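Local structure of leucine aminopeptidase 2 (Saccharomyces cerevisiae, 2XQ0) at residues T135-E147 against L265-E277. The protein is a zinc-dependent aminopeptidase of the M1 family that preferentially cleaves di- and tripeptides and has low epoxide hydrolase activity in vitro. Sequence-based numbering, arbitrary orientation.
Sequences TKGGKPYVFSQLE and LVNVDSYPYGGME. With BES (2-(3-amino-2-hydroxy-4-phenyl-butyrylamino)-4-methyl-pentanoic acid), chain B.
Val268 and Asn267 take the face and the hydroxyl of Tyr141. CG1 of Val268 sits over one face of the Tyr141 ring, 3.4 Å from the centroid and almost on the ring normal, a CH-pi contact. Tyr141 OH donates to Asn267 OD1 at 2.6 Å, with the ring and amide planes 74° apart and the donor tilted from the carbonyl plane. A phenylalanine here would keep the face for Val268 but would probably leave the buried OD1 of Asn267 without this donor. The other Val268 branch, CG2, lies 3.7 Å from CE2 of Phe143. With CG between the backbone N and the carbonyl carbon (chi1 67°), the Phe143 ring reaches Tyr271, its CE1 3.4 Å from Tyr271 CD1 at the edge of the tyrosine ring, the planes oblique at 58°. A water accepts from Tyr271 OH and donates to Ser144 O. At the outer end, the poorly ordered Lys136 makes a long, weak salt bridge to Asp269, whose other oxygen pairs with Arg231.

At the inner end, bestatin N2 donates to OE1 of Glu147 (2.9 Å) and OE1 of Glu277 (2.8 Å). The extended Glu147 chain runs along the inhibitor's phenyl ring, bringing OE1 to the amine, while Tyr273 lays one ring face against that phenyl at C12. Gly274 N holds bestatin O4 at 2.6 Å. Strand 141-144 belongs with 127-130 to the N-terminal sheet; its Tyr141 and Phe143 pack on the catalytic domain's 267-272 loop. Beside the HExxH zinc centre, the two glutamates hold the amine, as in M1 aminopeptidases, and the Gly-x-Met-Glu glycine backbone takes the carboxylate end.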
# COMPACT_ATOMS: atom_id res chain seq x y z
N THR A 135 -23.28 -5.35 -0.69
CA THR A 135 -22.34 -6.45 -0.85
C THR A 135 -22.89 -7.48 -1.82
O THR A 135 -24.10 -7.73 -1.85
CB THR A 135 -22.03 -7.15 0.49
OG1 THR A 135 -23.22 -7.79 0.98
CG2 THR A 135 -21.51 -6.14 1.52
N LYS A 136 -22.00 -8.08 -2.60
CA LYS A 136 -22.40 -9.11 -3.55
C LYS A 136 -23.16 -10.23 -2.83
O LYS A 136 -24.12 -10.78 -3.36
CB LYS A 136 -21.17 -9.70 -4.24
CG LYS A 136 -20.27 -8.68 -4.91
CD LYS A 136 -20.93 -8.07 -6.13
CE LYS A 136 -19.90 -7.37 -7.02
NZ LYS A 136 -18.88 -8.33 -7.53
N GLY A 137 -22.72 -10.54 -1.61
CA GLY A 137 -23.21 -11.69 -0.88
C GLY A 137 -24.41 -11.49 0.02
O GLY A 137 -24.86 -12.43 0.66
N GLY A 138 -24.92 -10.26 0.11
CA GLY A 138 -26.19 -10.03 0.78
C GLY A 138 -26.19 -9.65 2.26
O GLY A 138 -27.25 -9.42 2.84
N LYS A 139 -25.02 -9.58 2.88
CA LYS A 139 -24.95 -9.19 4.29
C LYS A 139 -24.06 -7.95 4.47
O LYS A 139 -23.30 -7.61 3.56
CB LYS A 139 -24.45 -10.36 5.14
CG LYS A 139 -25.40 -11.56 5.15
CD LYS A 139 -24.89 -12.65 6.08
CE LYS A 139 -25.61 -13.97 5.87
NZ LYS A 139 -24.99 -15.07 6.67
N PRO A 140 -24.18 -7.26 5.62
CA PRO A 140 -23.38 -6.06 5.86
C PRO A 140 -21.92 -6.41 6.12
O PRO A 140 -21.59 -7.56 6.37
CB PRO A 140 -24.01 -5.46 7.12
CG PRO A 140 -24.56 -6.63 7.83
CD PRO A 140 -25.07 -7.56 6.76
N TYR A 141 -21.05 -5.41 6.10
CA TYR A 141 -19.62 -5.65 6.12
C TYR A 141 -18.93 -4.38 6.56
O TYR A 141 -19.42 -3.28 6.30
CB TYR A 141 -19.16 -6.01 4.70
CG TYR A 141 -17.75 -6.58 4.55
CD1 TYR A 141 -16.64 -5.76 4.50
CD2 TYR A 141 -17.56 -7.95 4.37
CE1 TYR A 141 -15.37 -6.27 4.31
CE2 TYR A 141 -16.30 -8.47 4.18
CZ TYR A 141 -15.20 -7.63 4.16
OH TYR A 141 -13.94 -8.15 3.98
N VAL A 142 -17.81 -4.53 7.25
CA VAL A 142 -17.02 -3.37 7.61
C VAL A 142 -15.55 -3.78 7.59
O VAL A 142 -15.22 -4.93 7.88
CB VAL A 142 -17.40 -2.87 9.00
CG1 VAL A 142 -17.20 -4.00 10.02
CG2 VAL A 142 -16.61 -1.60 9.40
N PHE A 143 -14.68 -2.86 7.22
CA PHE A 143 -13.23 -3.13 7.30
C PHE A 143 -12.51 -1.84 7.60
O PHE A 143 -13.02 -0.76 7.31
CB PHE A 143 -12.71 -3.76 6.00
CG PHE A 143 -12.76 -2.84 4.81
CD1 PHE A 143 -11.69 -2.00 4.52
CD2 PHE A 143 -13.87 -2.81 3.99
CE1 PHE A 143 -11.76 -1.15 3.42
CE2 PHE A 143 -13.93 -1.99 2.89
CZ PHE A 143 -12.88 -1.15 2.61
N SER A 144 -11.32 -1.96 8.17
CA SER A 144 -10.48 -0.81 8.50
C SER A 144 -9.32 -0.63 7.53
O SER A 144 -8.96 -1.53 6.77
CB SER A 144 -9.91 -0.99 9.91
OG SER A 144 -8.99 -2.07 9.89
N GLN A 145 -8.74 0.56 7.58
CA GLN A 145 -7.50 0.86 6.89
C GLN A 145 -6.89 2.01 7.70
O GLN A 145 -7.43 3.12 7.69
CB GLN A 145 -7.76 1.30 5.45
CG GLN A 145 -6.58 2.04 4.80
CD GLN A 145 -5.34 1.18 4.73
OE1 GLN A 145 -5.39 0.06 4.21
NE2 GLN A 145 -4.23 1.68 5.27
N LEU A 146 -5.82 1.73 8.43
CA LEU A 146 -5.31 2.68 9.42
C LEU A 146 -4.10 3.49 8.97
O LEU A 146 -3.80 4.57 9.51
CB LEU A 146 -5.02 1.97 10.75
CG LEU A 146 -6.17 1.15 11.33
CD1 LEU A 146 -5.86 0.73 12.77
CD2 LEU A 146 -7.47 1.92 11.25
N GLU A 147 -3.38 2.99 7.98
CA GLU A 147 -2.16 3.70 7.56
C GLU A 147 -2.55 4.97 6.81
O GLU A 147 -3.45 4.92 5.99
CB GLU A 147 -1.30 2.80 6.66
CG GLU A 147 0.15 3.27 6.51
CD GLU A 147 0.98 2.25 5.72
OE1 GLU A 147 0.41 1.21 5.38
OE2 GLU A 147 2.16 2.49 5.45
N LEU A 265 -6.99 -11.79 3.46
CA LEU A 265 -8.40 -11.42 3.36
C LEU A 265 -8.63 -10.78 2.01
O LEU A 265 -8.04 -9.75 1.71
CB LEU A 265 -8.77 -10.39 4.45
CG LEU A 265 -10.15 -9.73 4.29
CD1 LEU A 265 -11.23 -10.76 4.46
CD2 LEU A 265 -10.36 -8.57 5.30
N VAL A 266 -9.48 -11.39 1.17
CA VAL A 266 -9.80 -10.80 -0.12
C VAL A 266 -11.04 -9.97 0.10
O VAL A 266 -12.13 -10.50 0.32
CB VAL A 266 -10.01 -11.84 -1.24
CG1 VAL A 266 -10.50 -11.14 -2.50
CG2 VAL A 266 -8.69 -12.58 -1.54
N ASN A 267 -10.86 -8.65 0.09
CA ASN A 267 -11.89 -7.74 0.55
C ASN A 267 -13.03 -7.53 -0.43
O ASN A 267 -13.01 -8.05 -1.56
CB ASN A 267 -11.26 -6.39 0.89
CG ASN A 267 -11.21 -6.14 2.38
OD1 ASN A 267 -12.16 -6.44 3.10
ND2 ASN A 267 -10.11 -5.56 2.84
N VAL A 268 -14.02 -6.75 -0.00
CA VAL A 268 -15.15 -6.35 -0.84
C VAL A 268 -14.66 -5.47 -2.00
O VAL A 268 -13.56 -4.91 -1.95
CB VAL A 268 -16.24 -5.59 -0.02
CG1 VAL A 268 -16.88 -6.53 1.00
CG2 VAL A 268 -15.64 -4.38 0.68
N ASP A 269 -15.48 -5.33 -3.03
CA ASP A 269 -15.04 -4.63 -4.23
C ASP A 269 -14.71 -3.14 -4.02
O ASP A 269 -13.93 -2.57 -4.78
CB ASP A 269 -16.04 -4.85 -5.38
CG ASP A 269 -16.38 -6.33 -5.57
OD1 ASP A 269 -15.68 -7.03 -6.33
OD2 ASP A 269 -17.35 -6.80 -4.93
N SER A 270 -15.25 -2.52 -2.97
CA SER A 270 -14.95 -1.11 -2.67
C SER A 270 -13.55 -0.87 -2.09
O SER A 270 -13.12 0.27 -1.89
CB SER A 270 -15.98 -0.53 -1.70
OG SER A 270 -15.98 -1.21 -0.46
N TYR A 271 -12.82 -1.95 -1.81
CA TYR A 271 -11.50 -1.80 -1.22
C TYR A 271 -10.58 -0.94 -2.11
O TYR A 271 -10.42 -1.21 -3.30
CB TYR A 271 -10.89 -3.18 -0.94
CG TYR A 271 -9.64 -3.09 -0.10
CD1 TYR A 271 -9.71 -2.76 1.24
CD2 TYR A 271 -8.39 -3.33 -0.66
CE1 TYR A 271 -8.58 -2.67 2.01
CE2 TYR A 271 -7.25 -3.24 0.10
CZ TYR A 271 -7.35 -2.90 1.43
OH TYR A 271 -6.21 -2.82 2.18
N PRO A 272 -9.97 0.11 -1.53
CA PRO A 272 -9.30 1.15 -2.33
C PRO A 272 -7.80 0.95 -2.59
O PRO A 272 -7.25 1.66 -3.43
CB PRO A 272 -9.50 2.41 -1.47
CG PRO A 272 -9.49 1.87 -0.06
CD PRO A 272 -10.04 0.47 -0.10
N TYR A 273 -7.15 0.03 -1.90
CA TYR A 273 -5.74 -0.22 -2.14
C TYR A 273 -5.56 -1.57 -2.78
O TYR A 273 -6.54 -2.31 -2.93
CB TYR A 273 -4.93 -0.10 -0.84
CG TYR A 273 -5.08 1.28 -0.21
CD1 TYR A 273 -4.21 2.30 -0.55
CD2 TYR A 273 -6.10 1.55 0.68
CE1 TYR A 273 -4.36 3.56 0.00
CE2 TYR A 273 -6.25 2.80 1.24
CZ TYR A 273 -5.38 3.80 0.90
OH TYR A 273 -5.53 5.06 1.45
N GLY A 274 -4.34 -1.88 -3.19
CA GLY A 274 -4.05 -3.16 -3.81
C GLY A 274 -3.94 -4.15 -2.66
O GLY A 274 -4.37 -5.30 -2.76
N GLY A 275 -3.39 -3.69 -1.55
CA GLY A 275 -3.22 -4.55 -0.39
C GLY A 275 -2.78 -3.77 0.81
O GLY A 275 -2.38 -2.62 0.68
N MET A 276 -2.87 -4.38 2.00
CA MET A 276 -2.40 -3.75 3.23
C MET A 276 -1.83 -4.87 4.05
O MET A 276 -2.51 -5.88 4.27
CB MET A 276 -3.53 -3.07 3.99
CG MET A 276 -3.11 -2.49 5.34
SD MET A 276 -1.76 -1.27 5.24
CE MET A 276 -0.97 -1.49 6.84
N GLU A 277 -0.60 -4.68 4.50
CA GLU A 277 0.20 -5.71 5.15
C GLU A 277 -0.08 -5.88 6.65
O GLU A 277 0.85 -6.04 7.43
CB GLU A 277 1.68 -5.35 4.97
CG GLU A 277 2.15 -4.09 5.77
CD GLU A 277 2.05 -2.75 4.99
OE1 GLU A 277 1.28 -2.66 4.00
OE2 GLU A 277 2.75 -1.78 5.37
N2 BES B . 0.11 -0.36 3.02
C1 BES B . 0.53 -0.03 1.67
C6 BES B . -0.51 0.89 1.01
C7 BES B . -0.58 2.21 1.76
C8 BES B . 0.59 2.87 2.10
C12 BES B . -1.81 2.74 2.11
C9 BES B . 0.53 4.08 2.78
C11 BES B . -1.87 3.95 2.80
C10 BES B . -0.70 4.62 3.14
C2 BES B . 0.72 -1.30 0.83
O2 BES B . 1.65 -2.24 1.37
C3 BES B . 1.18 -0.86 -0.52
O3 BES B . 2.31 -0.42 -0.71
N1 BES B . 0.20 -0.99 -1.41
C4 BES B . 0.22 -0.67 -2.82
C13 BES B . 0.50 -2.02 -3.48
C14 BES B . 1.68 -1.98 -4.44
C15 BES B . 2.24 -3.39 -4.64
C16 BES B . 2.77 -1.02 -3.96
C5 BES B . -1.17 -0.23 -3.18
O1 BES B . -1.33 0.53 -4.16
O4 BES B . -2.13 -0.65 -2.48
O HOH W 1 -18.70 -7.30 -2.61
O HOH W 2 -14.55 -10.12 1.67
O HOH W 3 -6.85 -2.13 5.18
O HOH W 4 4.12 0.60 5.06